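Local coordinates for Exo-arabinanase (Penicillium chrysogenum, PDB 3A72), which probably cleaves alpha-1,5-linked arabinan from the chain ends, and binds arabinobiose in the sugar pocket of its six-bladed beta-propeller, at residues 8-13 against 341-346; 99-104 against 116-121; 165-170 against 177-182; 291-296 against 303-308. All blocks are in the same frame, centred on the assembly; numbering follows the deposited sequence.

The chain starts where the propeller closes. Residues 8-13 lie on the N-terminal strand, whose partner in interaction 1, residues 341-346, comes some 330 residues later; this pairing completes the last blade and encloses nearly the whole chain. The other three contacts fall within that long loop and follow one another in series without crossing. Each is a local hairpin inside one blade: interaction 2 in the blade that runs from strand 82-87 to strand 129-137, interaction 3 in the blade from strand 149-157 to strand 193-196, which holds part of the sugar pocket, and interaction 4 in the blade from strand 269-273 to strand 304-306. Interactions 2 and 3 touch where Ile116 packs on Tyr165.

Interaction 1: residues 8-13 against 341-346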
loop_
_atom_site.group_PDB
_atom_site.type_symbol
_atom_site.label_atom_id
_atom_site.label_comp_id
_atom_site.label_asym_id
_atom_site.label_seq_id
_atom_site.Cartn_x
_atom_site.Cartn_y
_atom_site.Cartn_z
ATOM N N ASN A 8 19.858 -0.557 2.587
ATOM C CA ASN A 8 19.541 0.069 3.852
ATOM C C ASN A 8 19.870 1.549 3.905
ATOM O O ASN A 8 20.379 2.044 4.925
ATOM C CB ASN A 8 20.222 -0.674 5.021
ATOM C CG ASN A 8 19.619 -0.308 6.341
ATOM O OD1 ASN A 8 18.433 0.018 6.438
ATOM N ND2 ASN A 8 20.471 -0.381 7.369
ATOM N N VAL A 9 19.555 2.265 2.826
ATOM C CA VAL A 9 19.745 3.717 2.773
ATOM C C VAL A 9 18.714 4.377 3.656
ATOM O O VAL A 9 17.530 4.075 3.555
ATOM C CB VAL A 9 19.655 4.242 1.362
ATOM C CG1 VAL A 9 19.758 5.735 1.313
ATOM C CG2 VAL A 9 20.707 3.594 0.464
ATOM N N THR A 10 19.132 5.310 4.508
ATOM C CA THR A 10 18.188 6.052 5.330
ATOM C C THR A 10 17.494 7.162 4.554
ATOM O O THR A 10 18.144 8.052 3.997
ATOM C CB THR A 10 18.888 6.737 6.479
ATOM O OG1 THR A 10 19.633 5.830 7.170
ATOM C CG2 THR A 10 17.895 7.317 7.468
ATOM N N ILE A 11 16.190 7.106 4.503
ATOM C CA ILE A 11 15.407 8.199 3.970
ATOM C C ILE A 11 15.114 9.223 5.057
ATOM O O ILE A 11 15.258 10.428 4.856
ATOM C CB ILE A 11 14.064 7.692 3.351
ATOM C CG1 ILE A 11 14.337 6.669 2.239
ATOM C CG2 ILE A 11 13.240 8.881 2.885
ATOM C CD1 ILE A 11 13.114 6.185 1.506
ATOM N N PHE A 12 14.684 8.729 6.234
ATOM C CA PHE A 12 14.350 9.587 7.360
ATOM C C PHE A 12 14.544 8.843 8.666
ATOM O O PHE A 12 13.999 7.725 8.841
ATOM C CB PHE A 12 12.885 10.039 7.270
ATOM C CG PHE A 12 12.380 10.871 8.421
ATOM C CD1 PHE A 12 12.933 12.081 8.727
ATOM C CD2 PHE A 12 11.330 10.423 9.193
ATOM C CE1 PHE A 12 12.445 12.872 9.734
ATOM C CE2 PHE A 12 10.822 11.193 10.213
ATOM C CZ PHE A 12 11.375 12.417 10.488
ATOM N N SER A 13 15.298 9.421 9.583
ATOM C CA SER A 13 15.448 8.924 10.931
ATOM C C SER A 13 14.726 9.865 11.867
ATOM O O SER A 13 15.127 11.047 11.965
ATOM C CB SER A 13 16.929 8.807 11.348
ATOM O OG SER A 13 17.090 8.050 12.574
ATOM N N ASN A 341 12.500 1.774 17.657
ATOM C CA ASN A 341 13.635 2.309 16.904
ATOM C C ASN A 341 13.338 2.338 15.419
ATOM O O ASN A 341 14.199 1.984 14.612
ATOM C CB ASN A 341 14.925 1.490 17.168
ATOM C CG ASN A 341 15.376 1.565 18.598
ATOM O OD1 ASN A 341 15.787 2.660 18.983
ATOM N ND2 ASN A 341 15.291 0.454 19.282
ATOM N N ASN A 342 12.116 2.747 15.050
ATOM C CA ASN A 342 11.769 2.753 13.634
ATOM C C ASN A 342 12.495 3.884 12.886
ATOM O O ASN A 342 12.742 4.950 13.440
ATOM C CB ASN A 342 10.263 2.925 13.448
ATOM C CG ASN A 342 9.468 1.691 13.735
ATOM O OD1 ASN A 342 9.968 0.619 14.109
ATOM N ND2 ASN A 342 8.149 1.808 13.524
ATOM N N ARG A 343 12.748 3.619 11.609
ATOM C CA ARG A 343 13.237 4.600 10.656
ATOM C C ARG A 343 12.714 4.224 9.294
ATOM O O ARG A 343 12.254 3.096 9.089
ATOM C CB ARG A 343 14.786 4.704 10.675
ATOM C CG ARG A 343 15.446 3.358 10.445
ATOM C CD ARG A 343 16.964 3.517 10.574
ATOM N NE ARG A 343 17.719 3.704 9.399
ATOM C CZ ARG A 343 17.961 2.750 8.498
ATOM N NH1 ARG A 343 17.383 1.571 8.759
ATOM N NH2 ARG A 343 18.662 2.742 7.414
ATOM N N VAL A 344 12.813 5.157 8.358
ATOM C CA VAL A 344 12.408 4.919 6.984
ATOM C C VAL A 344 13.661 4.670 6.176
ATOM O O VAL A 344 14.559 5.511 6.145
ATOM C CB VAL A 344 11.607 6.108 6.413
ATOM C CG1 VAL A 344 11.090 5.717 5.039
ATOM C CG2 VAL A 344 10.484 6.505 7.348
ATOM N N SER A 345 13.729 3.501 5.528
ATOM C CA SER A 345 14.904 3.081 4.772
ATOM C C SER A 345 14.472 2.447 3.455
ATOM O O SER A 345 13.326 2.041 3.255
ATOM C CB SER A 345 15.778 2.153 5.583
ATOM O OG SER A 345 15.168 0.928 5.838
ATOM N N VAL A 346 15.464 2.292 2.570
ATOM C CA VAL A 346 15.222 1.684 1.292
ATOM C C VAL A 346 16.465 0.935 0.808
ATOM O O VAL A 346 17.598 1.369 1.009
ATOM C CB VAL A 346 14.798 2.768 0.265
ATOM C CG1 VAL A 346 15.891 3.790 0.025
ATOM C CG2 VAL A 346 14.327 2.170 -1.043
HETATM O O HOH W 1 19.540 5.962 10.367
#
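Asn8 to Phe12 pair antiparallel with Val344 to Val346 and thereby close the beta-propeller: the N-terminal strand is added to the last blade as its outermost strand, the so-called Velcro closure. The pairing is broken by two bulges. Asn8, with left-handed backbone angles, and Val9 both face Val346 in a G1 bulge, where Val9 N donates to Val346 O (2.8 Å) and Val346 N returns a bond to Val9 O. Further on, Ile11 and Phe12 both face Val344 in a classic bulge. The carbonyl of Val344 therefore takes two donors from the same face of its plane, Ile11 N at 2.8 Å and the straighter Phe12 N at 3.2 Å, while Val344 N gives a nearly linear bond to Phe12 O (2.9 Å, 172°).

On the face of Thr10 and Ser345, Arg343 reaches toward the N-terminal strand, its chain bent at chi3 (-96°), and sets its guanidinium edge between Asn8 and Thr10. The guanidinium stands almost perpendicular to the Asn8 amide, and NH1 (3.0 Å) and NH2 (2.9 Å) both converge on Asn8 OD1, which lies in the guanidinium plane. NH2 also donates to Thr10 OG1, and a water bonded to that hydroxyl accepts a weak bond from Arg343 NE. Ser345 OG is satisfied by Glu310, and Asn8 N by Ser347.

Val9, Val344 and Val346 line the other face, joined by Ile11 from the bulge. Ile11 and Val344 pack on Trp40 of the first blade, whose ring also meets that of Phe12, and Ile11 CG1 lies 4.0 Å from Val346 CG1.

Interaction 2: residues 99-104 against 116-121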
loop_
_atom_site.group_PDB
_atom_site.type_symbol
_atom_site.label_atom_id
_atom_site.label_comp_id
_atom_site.label_asym_id
_atom_site.label_seq_id
_atom_site.Cartn_x
_atom_site.Cartn_y
_atom_site.Cartn_z
ATOM N N THR A 99 -0.927 13.803 -13.121
ATOM C CA THR A 99 -1.371 14.307 -11.840
ATOM C C THR A 99 -0.898 13.342 -10.758
ATOM O O THR A 99 -1.065 12.137 -10.890
ATOM C CB THR A 99 -2.900 14.390 -11.802
ATOM O OG1 THR A 99 -3.378 15.327 -12.791
ATOM C CG2 THR A 99 -3.398 14.853 -10.447
ATOM N N LEU A 100 -0.340 13.838 -9.673
ATOM C CA LEU A 100 0.132 13.041 -8.578
ATOM C C LEU A 100 -0.892 13.080 -7.459
ATOM O O LEU A 100 -1.233 14.168 -6.983
ATOM C CB LEU A 100 1.483 13.524 -8.096
ATOM C CG LEU A 100 2.055 12.748 -6.893
ATOM C CD1 LEU A 100 2.384 11.296 -7.216
ATOM C CD2 LEU A 100 3.291 13.489 -6.380
ATOM N N LEU A 101 -1.389 11.932 -7.057
ATOM C CA LEU A 101 -2.399 11.820 -6.031
ATOM C C LEU A 101 -1.801 11.271 -4.734
ATOM O O LEU A 101 -0.887 10.446 -4.743
ATOM C CB LEU A 101 -3.534 10.911 -6.469
ATOM C CG LEU A 101 -4.209 11.317 -7.774
ATOM C CD1 LEU A 101 -5.250 10.293 -8.188
ATOM C CD2 LEU A 101 -4.841 12.708 -7.624
ATOM N N LEU A 102 -2.381 11.713 -3.636
ATOM C CA LEU A 102 -2.169 11.092 -2.332
ATOM C C LEU A 102 -3.546 10.796 -1.757
ATOM O O LEU A 102 -4.376 11.733 -1.628
ATOM C CB LEU A 102 -1.336 11.928 -1.361
ATOM C CG LEU A 102 -1.140 11.264 0.006
ATOM C CD1 LEU A 102 0.214 11.515 0.589
ATOM C CD2 LEU A 102 -2.202 11.688 1.015
ATOM N N ALA A 103 -3.794 9.548 -1.392
ATOM C CA ALA A 103 -4.921 9.195 -0.549
ATOM C C ALA A 103 -4.387 8.876 0.838
ATOM O O ALA A 103 -3.281 8.358 0.987
ATOM C CB ALA A 103 -5.692 8.029 -1.095
ATOM N N GLY A 104 -5.166 9.122 1.885
ATOM C CA GLY A 104 -4.756 8.763 3.211
ATOM C C GLY A 104 -5.819 9.118 4.209
ATOM O O GLY A 104 -6.820 9.773 3.826
ATOM N N ILE A 116 -10.848 8.690 4.638
ATOM C CA ILE A 116 -9.902 8.555 3.524
ATOM C C ILE A 116 -10.180 9.689 2.571
ATOM O O ILE A 116 -11.274 9.749 1.956
ATOM C CB ILE A 116 -10.005 7.189 2.844
ATOM C CG1 ILE A 116 -9.679 6.071 3.810
ATOM C CG2 ILE A 116 -9.106 7.164 1.623
ATOM C CD1 ILE A 116 -10.013 4.685 3.273
ATOM N N VAL A 117 -9.211 10.581 2.462
ATOM C CA VAL A 117 -9.273 11.798 1.643
ATOM C C VAL A 117 -8.259 11.695 0.504
ATOM O O VAL A 117 -7.278 10.953 0.577
ATOM C CB VAL A 117 -9.050 13.033 2.497
ATOM C CG1 VAL A 117 -10.207 13.227 3.483
ATOM C CG2 VAL A 117 -7.696 13.063 3.186
ATOM N N LEU A 118 -8.526 12.457 -0.540
ATOM C CA LEU A 118 -7.748 12.503 -1.760
ATOM C C LEU A 118 -7.230 13.925 -1.999
ATOM O O LEU A 118 -8.034 14.856 -2.084
ATOM C CB LEU A 118 -8.580 12.020 -2.980
ATOM C CG LEU A 118 -7.793 11.841 -4.259
ATOM C CD1 LEU A 118 -6.847 10.693 -4.178
ATOM C CD2 LEU A 118 -8.769 11.692 -5.423
ATOM N N TYR A 119 -5.916 14.057 -2.128
ATOM C CA TYR A 119 -5.191 15.270 -2.467
ATOM C C TYR A 119 -4.509 15.068 -3.821
ATOM O O TYR A 119 -4.137 13.971 -4.218
ATOM C CB TYR A 119 -4.117 15.584 -1.381
ATOM C CG TYR A 119 -4.742 16.299 -0.201
ATOM C CD1 TYR A 119 -4.595 17.656 -0.041
ATOM C CD2 TYR A 119 -5.515 15.634 0.747
ATOM C CE1 TYR A 119 -5.159 18.332 1.015
ATOM C CE2 TYR A 119 -6.126 16.284 1.794
ATOM C CZ TYR A 119 -5.946 17.642 1.934
ATOM O OH TYR A 119 -6.611 18.267 2.981
ATOM N N ALA A 120 -4.315 16.181 -4.547
ATOM C CA ALA A 120 -3.667 16.148 -5.856
ATOM C C ALA A 120 -2.606 17.228 -5.942
ATOM O O ALA A 120 -2.747 18.352 -5.414
ATOM C CB ALA A 120 -4.667 16.358 -6.956
ATOM N N SER A 121 -1.556 16.908 -6.678
ATOM C CA SER A 121 -0.495 17.807 -7.025
ATOM C C SER A 121 -0.294 17.822 -8.535
ATOM O O SER A 121 -0.236 16.743 -9.170
ATOM C CB SER A 121 0.834 17.340 -6.383
ATOM O OG SER A 121 1.931 18.104 -6.869
#
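Leu100 to Gly104 run antiparallel to Ile116 to Ser121, with the two strand axes 4.7 Å apart at closest and their directions at 159°. They are the two middle strands of a four-stranded propeller blade and form a regular hairpin ladder. Leu100 with Ser121, Leu102 with Tyr119 and Gly104 with Val117 are hydrogen-bonded pairs, six bonds in all, the straightest from Tyr119 N to Leu102 O (2.8 Å, 178°).

Leu101, Ala103, Leu118 and Ala120 share one face. There Leu101 CD2 meets the methyl of Ala120 at 3.7 Å, and Leu118, with CG anti to its backbone N (chi1 -171°), bends CD1 back across the pair to 4.0 Å from Leu101 CB. This face turns to the next blade: Ala103 packs on Pro152 and Leu154, and Leu101 on Leu161.

The opposite face carries Leu100, Leu102, Val117, Tyr119 and Ser121. Its two polar ends find partners beyond the hairpin, the Tyr119 hydroxyl at Thr73 and the Ser121 hydroxyl at the backbone N of Gly125. Toward the far end of the ladder Gly104 brings no side chain, and Val117 CG2 lies 3.5 Å from Gly104 O.

Interaction 3: residues 165-170 against 177-182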
loop_
_atom_site.group_PDB
_atom_site.type_symbol
_atom_site.label_atom_id
_atom_site.label_comp_id
_atom_site.label_asym_id
_atom_site.label_seq_id
_atom_site.Cartn_x
_atom_site.Cartn_y
_atom_site.Cartn_z
ATOM N N TYR A 165 -10.024 -0.477 -0.388
ATOM C CA TYR A 165 -9.709 -0.191 1.026
ATOM C C TYR A 165 -10.366 -1.243 1.881
ATOM O O TYR A 165 -11.180 -2.054 1.443
ATOM C CB TYR A 165 -10.078 1.240 1.417
ATOM C CG TYR A 165 -11.531 1.630 1.249
ATOM C CD1 TYR A 165 -12.409 1.533 2.319
ATOM C CD2 TYR A 165 -12.042 2.111 0.047
ATOM C CE1 TYR A 165 -13.731 1.897 2.174
ATOM C CE2 TYR A 165 -13.341 2.487 -0.090
ATOM C CZ TYR A 165 -14.189 2.378 0.965
ATOM O OH TYR A 165 -15.519 2.724 0.812
ATOM N N SER A 166 -9.948 -1.265 3.165
ATOM C CA SER A 166 -10.507 -2.135 4.166
ATOM C C SER A 166 -11.657 -1.433 4.894
ATOM O O SER A 166 -11.541 -0.227 5.162
ATOM C CB SER A 166 -9.458 -2.566 5.171
ATOM O OG SER A 166 -8.307 -3.092 4.536
ATOM N N ASP A 167 -12.716 -2.165 5.218
ATOM C CA ASP A 167 -13.949 -1.554 5.681
ATOM C C ASP A 167 -14.506 -2.316 6.855
ATOM O O ASP A 167 -14.762 -3.529 6.727
ATOM C CB ASP A 167 -14.948 -1.535 4.534
ATOM C CG ASP A 167 -16.175 -0.712 4.741
ATOM O OD1 ASP A 167 -16.293 -0.068 5.821
ATOM O OD2 ASP A 167 -17.021 -0.656 3.822
ATOM N N GLN A 168 -14.744 -1.671 7.982
ATOM C CA GLN A 168 -15.417 -2.249 9.103
ATOM C C GLN A 168 -16.867 -1.752 9.259
ATOM O O GLN A 168 -17.537 -2.111 10.245
ATOM C CB GLN A 168 -14.658 -2.001 10.411
ATOM C CG GLN A 168 -13.329 -2.775 10.479
ATOM C CD GLN A 168 -12.692 -2.733 11.830
ATOM O OE1 GLN A 168 -13.390 -2.903 12.916
ATOM N NE2 GLN A 168 -11.453 -2.638 11.909
ATOM N N ARG A 169 -17.384 -0.972 8.315
ATOM C CA ARG A 169 -18.683 -0.365 8.523
ATOM C C ARG A 169 -19.848 -1.367 8.478
ATOM O O ARG A 169 -20.891 -1.102 9.075
ATOM C CB ARG A 169 -18.923 0.776 7.533
ATOM C CG ARG A 169 -18.063 1.966 7.764
ATOM C CD ARG A 169 -18.054 3.013 6.671
ATOM N NE ARG A 169 -17.614 2.388 5.426
ATOM C CZ ARG A 169 -17.513 3.008 4.274
ATOM N NH1 ARG A 169 -17.690 4.304 4.138
ATOM N NH2 ARG A 169 -17.264 2.237 3.255
ATOM N N ASP A 170 -19.691 -2.502 7.804
ATOM C CA ASP A 170 -20.774 -3.509 7.832
ATOM C C ASP A 170 -20.614 -4.443 9.037
ATOM O O ASP A 170 -20.507 -5.661 8.914
ATOM C CB ASP A 170 -20.802 -4.251 6.541
ATOM C CG ASP A 170 -22.088 -5.033 6.214
ATOM O OD1 ASP A 170 -23.019 -4.880 7.031
ATOM O OD2 ASP A 170 -22.016 -5.718 5.127
ATOM N N THR A 177 -14.252 -6.270 6.075
ATOM C CA THR A 177 -14.265 -6.652 4.667
ATOM C C THR A 177 -13.262 -5.834 3.917
ATOM O O THR A 177 -12.658 -4.888 4.455
ATOM C CB THR A 177 -15.664 -6.465 4.036
ATOM O OG1 THR A 177 -15.893 -5.068 3.949
ATOM C CG2 THR A 177 -16.724 -7.185 4.857
ATOM N N MET A 178 -13.083 -6.115 2.615
ATOM C CA MET A 178 -12.414 -5.165 1.738
ATOM C C MET A 178 -13.372 -4.826 0.591
ATOM O O MET A 178 -14.157 -5.687 0.120
ATOM C CB MET A 178 -11.106 -5.684 1.189
ATOM C CG MET A 178 -10.084 -5.904 2.315
ATOM S SD MET A 178 -8.563 -6.705 1.770
ATOM C CE MET A 178 -9.252 -8.229 1.166
ATOM N N VAL A 179 -13.325 -3.604 0.175
ATOM C CA VAL A 179 -14.269 -2.960 -0.741
ATOM C C VAL A 179 -13.540 -2.073 -1.709
ATOM O O VAL A 179 -12.327 -1.794 -1.576
ATOM C CB VAL A 179 -15.313 -2.137 0.059
ATOM C CG1 VAL A 179 -15.996 -2.980 1.122
ATOM C CG2 VAL A 179 -14.686 -0.919 0.661
ATOM N N HIS A 180 -14.297 -1.493 -2.646
ATOM C CA HIS A 180 -13.767 -0.393 -3.424
ATOM C C HIS A 180 -14.890 0.583 -3.785
ATOM O O HIS A 180 -16.078 0.251 -3.735
ATOM C CB HIS A 180 -13.003 -0.821 -4.730
ATOM C CG HIS A 180 -13.907 -1.425 -5.741
ATOM N ND1 HIS A 180 -14.664 -0.867 -6.717
ATOM C CD2 HIS A 180 -14.078 -2.757 -5.854
ATOM C CE1 HIS A 180 -15.302 -1.873 -7.393
ATOM N NE2 HIS A 180 -14.936 -3.037 -6.853
ATOM N N GLN A 181 -14.474 1.775 -4.196
ATOM C CA GLN A 181 -15.320 2.738 -4.881
ATOM C C GLN A 181 -14.586 3.211 -6.120
ATOM O O GLN A 181 -13.345 3.189 -6.189
ATOM C CB GLN A 181 -15.716 3.893 -3.991
ATOM C CG GLN A 181 -16.590 3.480 -2.815
ATOM C CD GLN A 181 -16.932 4.591 -1.878
ATOM O OE1 GLN A 181 -17.799 5.504 -2.212
ATOM N NE2 GLN A 181 -16.344 4.608 -0.763
ATOM N N VAL A 182 -15.368 3.680 -7.107
ATOM C CA VAL A 182 -14.843 4.100 -8.402
ATOM C C VAL A 182 -15.279 5.517 -8.690
ATOM O O VAL A 182 -16.377 5.933 -8.307
ATOM C CB VAL A 182 -15.341 3.180 -9.526
ATOM C CG1 VAL A 182 -14.647 3.474 -10.816
ATOM C CG2 VAL A 182 -15.152 1.747 -9.073
HETATM O O HOH W 2 -17.940 5.378 1.453
#
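The hydroxyl of Tyr165 receives two nitrogens. Gln181 NE2 comes from the partner strand at 2.6 Å, a short bond that is clearly bent (134°), and Arg169 NH2 approaches more weakly in the plane of the ring. A water accepts from Arg169 NH1 and, weakly, from Gln181 NE2, bridging the two side chains; Arg169 NH1 also bonds Ala136 O. Tyr165 holds its ring across the hairpin because CG sits between the backbone N and the carbonyl carbon (chi1 59°). One ring face thus lies over Val179, whose CG2 makes a CH-pi contact 3.5 Å from the ring centroid.

Arg169 is fixed in turn by Asp167, a side-on salt bridge with NE on OD1 (2.8 Å) and NH2 on OD2 (3.0 Å). Asp167 OD1 also accepts the backbone N of Arg169 from the opposite face of the carboxylate, an Asx turn where the chain leaves the strand. Paired backbone bonds join Tyr165 with Val179 and Asp167 with Thr177.

Ser166 points to the other face of the sheet, where it and Gln168 touch the bound arabinofuranose; its hydroxyl is held by Glu151 and by the backbone N of Met207. The hairpin forms the middle of its blade. Strand 149-157 flanks Tyr165 and Asp167 through Val149, strand 193-196 borders the other side beside Met178, and Ala135 of the preceding blade packs against Tyr165, Arg169 and Gln181.

Interaction 4: residues 291-296 against 303-308; sequences TLFINK and WTEIPC
This hairpin forms the outer half of a propeller blade: Leu292 to Asn295 make its third strand, Thr304 to Ile306 its outermost. Leu292 with Ile306 and Ile294 with Thr304 are antiparallel hydrogen-bonded pairs, Ile306 N donating to Leu292 O at 2.8 Å.

Near the connecting loop, Trp303 lies against Asn295. CB of Asn295 stands 3.4 Å over the centroid of the six-membered ring and only 5° off its normal, a CH-pi contact. The Asn295 amide is inclined at 60° to the indole and bonds into the loop, OD1 to the backbone N of Ala297 and Gly299, ND2 to Glu300 O.

At the other end Thr291 OG1 donates to Glu305 OE2 (2.7 Å) on the lone pair pointing away from OE1, which is itself held by Ser260 and Thr262. The extended Glu305 chain, CG anti to the backbone N (chi1 -171°), runs alongside Phe293 and brings CG to 3.6 Å from Phe293 CE1. On the opposite face Ile294 and Ile306 meet at about a right angle, CG2 of Ile294 lying 3.9 Å from CD1 of Ile306.

Strand 281-285 flanks the hairpin inside the blade, bonding to Phe293 and Asn295. Trp303 NE1 reaches Tyr239 on strand 237-242 of the preceding blade, while Leu292 and Cys308 pack on strands 328-333 and 344-350 of the closing one.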
loop_
_atom_site.group_PDB
_atom_site.type_symbol
_atom_site.label_atom_id
_atom_site.label_comp_id
_atom_site.label_asym_id
_atom_site.label_seq_id
_atom_site.Cartn_x
_atom_site.Cartn_y
_atom_site.Cartn_z
ATOM N N THR A 291 12.604 -11.785 3.922
ATOM C CA THR A 291 12.779 -12.327 2.590
ATOM C C THR A 291 11.703 -11.802 1.655
ATOM O O THR A 291 10.788 -11.082 2.054
ATOM C CB THR A 291 12.753 -13.860 2.694
ATOM O OG1 THR A 291 11.563 -14.156 3.384
ATOM C CG2 THR A 291 13.960 -14.408 3.416
ATOM N N LEU A 292 11.817 -12.183 0.385
ATOM C CA LEU A 292 10.798 -11.907 -0.622
ATOM C C LEU A 292 10.306 -13.203 -1.210
ATOM O O LEU A 292 10.977 -14.251 -1.128
ATOM C CB LEU A 292 11.323 -10.990 -1.734
ATOM C CG LEU A 292 11.651 -9.553 -1.278
ATOM C CD1 LEU A 292 12.493 -8.880 -2.366
ATOM C CD2 LEU A 292 10.413 -8.740 -1.007
ATOM N N PHE A 293 9.138 -13.165 -1.858
ATOM C CA PHE A 293 8.490 -14.323 -2.448
ATOM C C PHE A 293 8.225 -14.023 -3.910
ATOM O O PHE A 293 7.588 -13.016 -4.206
ATOM C CB PHE A 293 7.203 -14.666 -1.675
ATOM C CG PHE A 293 7.468 -14.787 -0.204
ATOM C CD1 PHE A 293 8.013 -15.981 0.305
ATOM C CD2 PHE A 293 7.269 -13.732 0.649
ATOM C CE1 PHE A 293 8.376 -16.043 1.640
ATOM C CE2 PHE A 293 7.627 -13.820 1.970
ATOM C CZ PHE A 293 8.153 -14.980 2.473
ATOM N N ILE A 294 8.712 -14.876 -4.808
ATOM C CA ILE A 294 8.569 -14.603 -6.215
ATOM C C ILE A 294 7.815 -15.700 -6.933
ATOM O O ILE A 294 7.787 -16.872 -6.527
ATOM C CB ILE A 294 9.945 -14.319 -6.872
ATOM C CG1 ILE A 294 10.850 -15.580 -6.979
ATOM C CG2 ILE A 294 10.641 -13.194 -6.135
ATOM C CD1 ILE A 294 12.100 -15.354 -7.803
ATOM N N ASN A 295 7.251 -15.331 -8.098
ATOM C CA ASN A 295 6.482 -16.294 -8.896
ATOM C C ASN A 295 6.617 -15.920 -10.367
ATOM O O ASN A 295 6.216 -14.790 -10.782
ATOM C CB ASN A 295 5.030 -16.302 -8.461
ATOM C CG ASN A 295 4.275 -17.447 -9.053
ATOM O OD1 ASN A 295 4.119 -17.516 -10.286
ATOM N ND2 ASN A 295 3.745 -18.325 -8.240
ATOM N N LYS A 296 7.178 -16.827 -11.164
ATOM C CA LYS A 296 7.475 -16.615 -12.592
ATOM C C LYS A 296 6.399 -17.235 -13.471
ATOM O O LYS A 296 6.609 -17.356 -14.690
ATOM C CB LYS A 296 8.847 -17.195 -12.910
ATOM C CG LYS A 296 9.957 -16.448 -12.199
ATOM C CD LYS A 296 11.328 -16.937 -12.651
ATOM C CE LYS A 296 12.463 -16.148 -12.028
ATOM N NZ LYS A 296 13.745 -16.529 -12.760
ATOM N N TRP A 303 5.533 -20.425 -4.684
ATOM C CA TRP A 303 6.372 -19.261 -4.698
ATOM C C TRP A 303 7.749 -19.590 -4.173
ATOM O O TRP A 303 7.913 -20.426 -3.280
ATOM C CB TRP A 303 5.723 -18.159 -3.798
ATOM C CG TRP A 303 4.444 -17.676 -4.407
ATOM C CD1 TRP A 303 3.287 -18.416 -4.570
ATOM C CD2 TRP A 303 4.184 -16.371 -4.946
ATOM N NE1 TRP A 303 2.324 -17.628 -5.212
ATOM C CE2 TRP A 303 2.868 -16.378 -5.434
ATOM C CE3 TRP A 303 4.962 -15.196 -5.046
ATOM C CZ2 TRP A 303 2.297 -15.266 -6.042
ATOM C CZ3 TRP A 303 4.393 -14.089 -5.647
ATOM C CH2 TRP A 303 3.082 -14.136 -6.126
ATOM N N THR A 304 8.762 -18.930 -4.739
ATOM C CA THR A 304 10.141 -19.125 -4.331
ATOM C C THR A 304 10.547 -18.029 -3.369
ATOM O O THR A 304 10.453 -16.833 -3.685
ATOM C CB THR A 304 11.082 -19.111 -5.517
ATOM O OG1 THR A 304 10.694 -20.164 -6.430
ATOM C CG2 THR A 304 12.541 -19.385 -5.096
ATOM N N GLU A 305 11.017 -18.420 -2.184
ATOM C CA GLU A 305 11.541 -17.480 -1.188
ATOM C C GLU A 305 12.979 -17.136 -1.555
ATOM O O GLU A 305 13.807 -18.037 -1.761
ATOM C CB GLU A 305 11.480 -18.123 0.177
ATOM C CG GLU A 305 11.786 -17.170 1.312
ATOM C CD GLU A 305 11.437 -17.676 2.708
ATOM O OE1 GLU A 305 11.302 -18.920 2.831
ATOM O OE2 GLU A 305 11.334 -16.880 3.636
ATOM N N ILE A 306 13.281 -15.834 -1.602
ATOM C CA ILE A 306 14.623 -15.364 -1.926
ATOM C C ILE A 306 15.101 -14.419 -0.865
ATOM O O ILE A 306 14.292 -13.741 -0.175
ATOM C CB ILE A 306 14.676 -14.668 -3.320
ATOM C CG1 ILE A 306 13.928 -13.355 -3.390
ATOM C CG2 ILE A 306 14.257 -15.626 -4.421
ATOM C CD1 ILE A 306 14.168 -12.547 -4.639
ATOM N N PRO A 307 16.417 -14.259 -0.690
ATOM C CA PRO A 307 16.930 -13.305 0.272
ATOM C C PRO A 307 16.605 -11.881 -0.106
ATOM O O PRO A 307 16.352 -11.534 -1.261
ATOM C CB PRO A 307 18.463 -13.527 0.238
ATOM C CG PRO A 307 18.651 -14.864 -0.378
ATOM C CD PRO A 307 17.515 -15.068 -1.318
ATOM N N CYS A 308 16.666 -11.001 0.880
ATOM C CA CYS A 308 16.464 -9.567 0.666
ATOM C C CYS A 308 17.310 -8.814 1.687
ATOM O O CYS A 308 17.297 -9.138 2.850
ATOM C CB CYS A 308 14.988 -9.263 0.815
ATOM S SG CYS A 308 14.571 -7.495 0.685
HETATM O O HOH W 3 8.279 -20.061 -7.686
#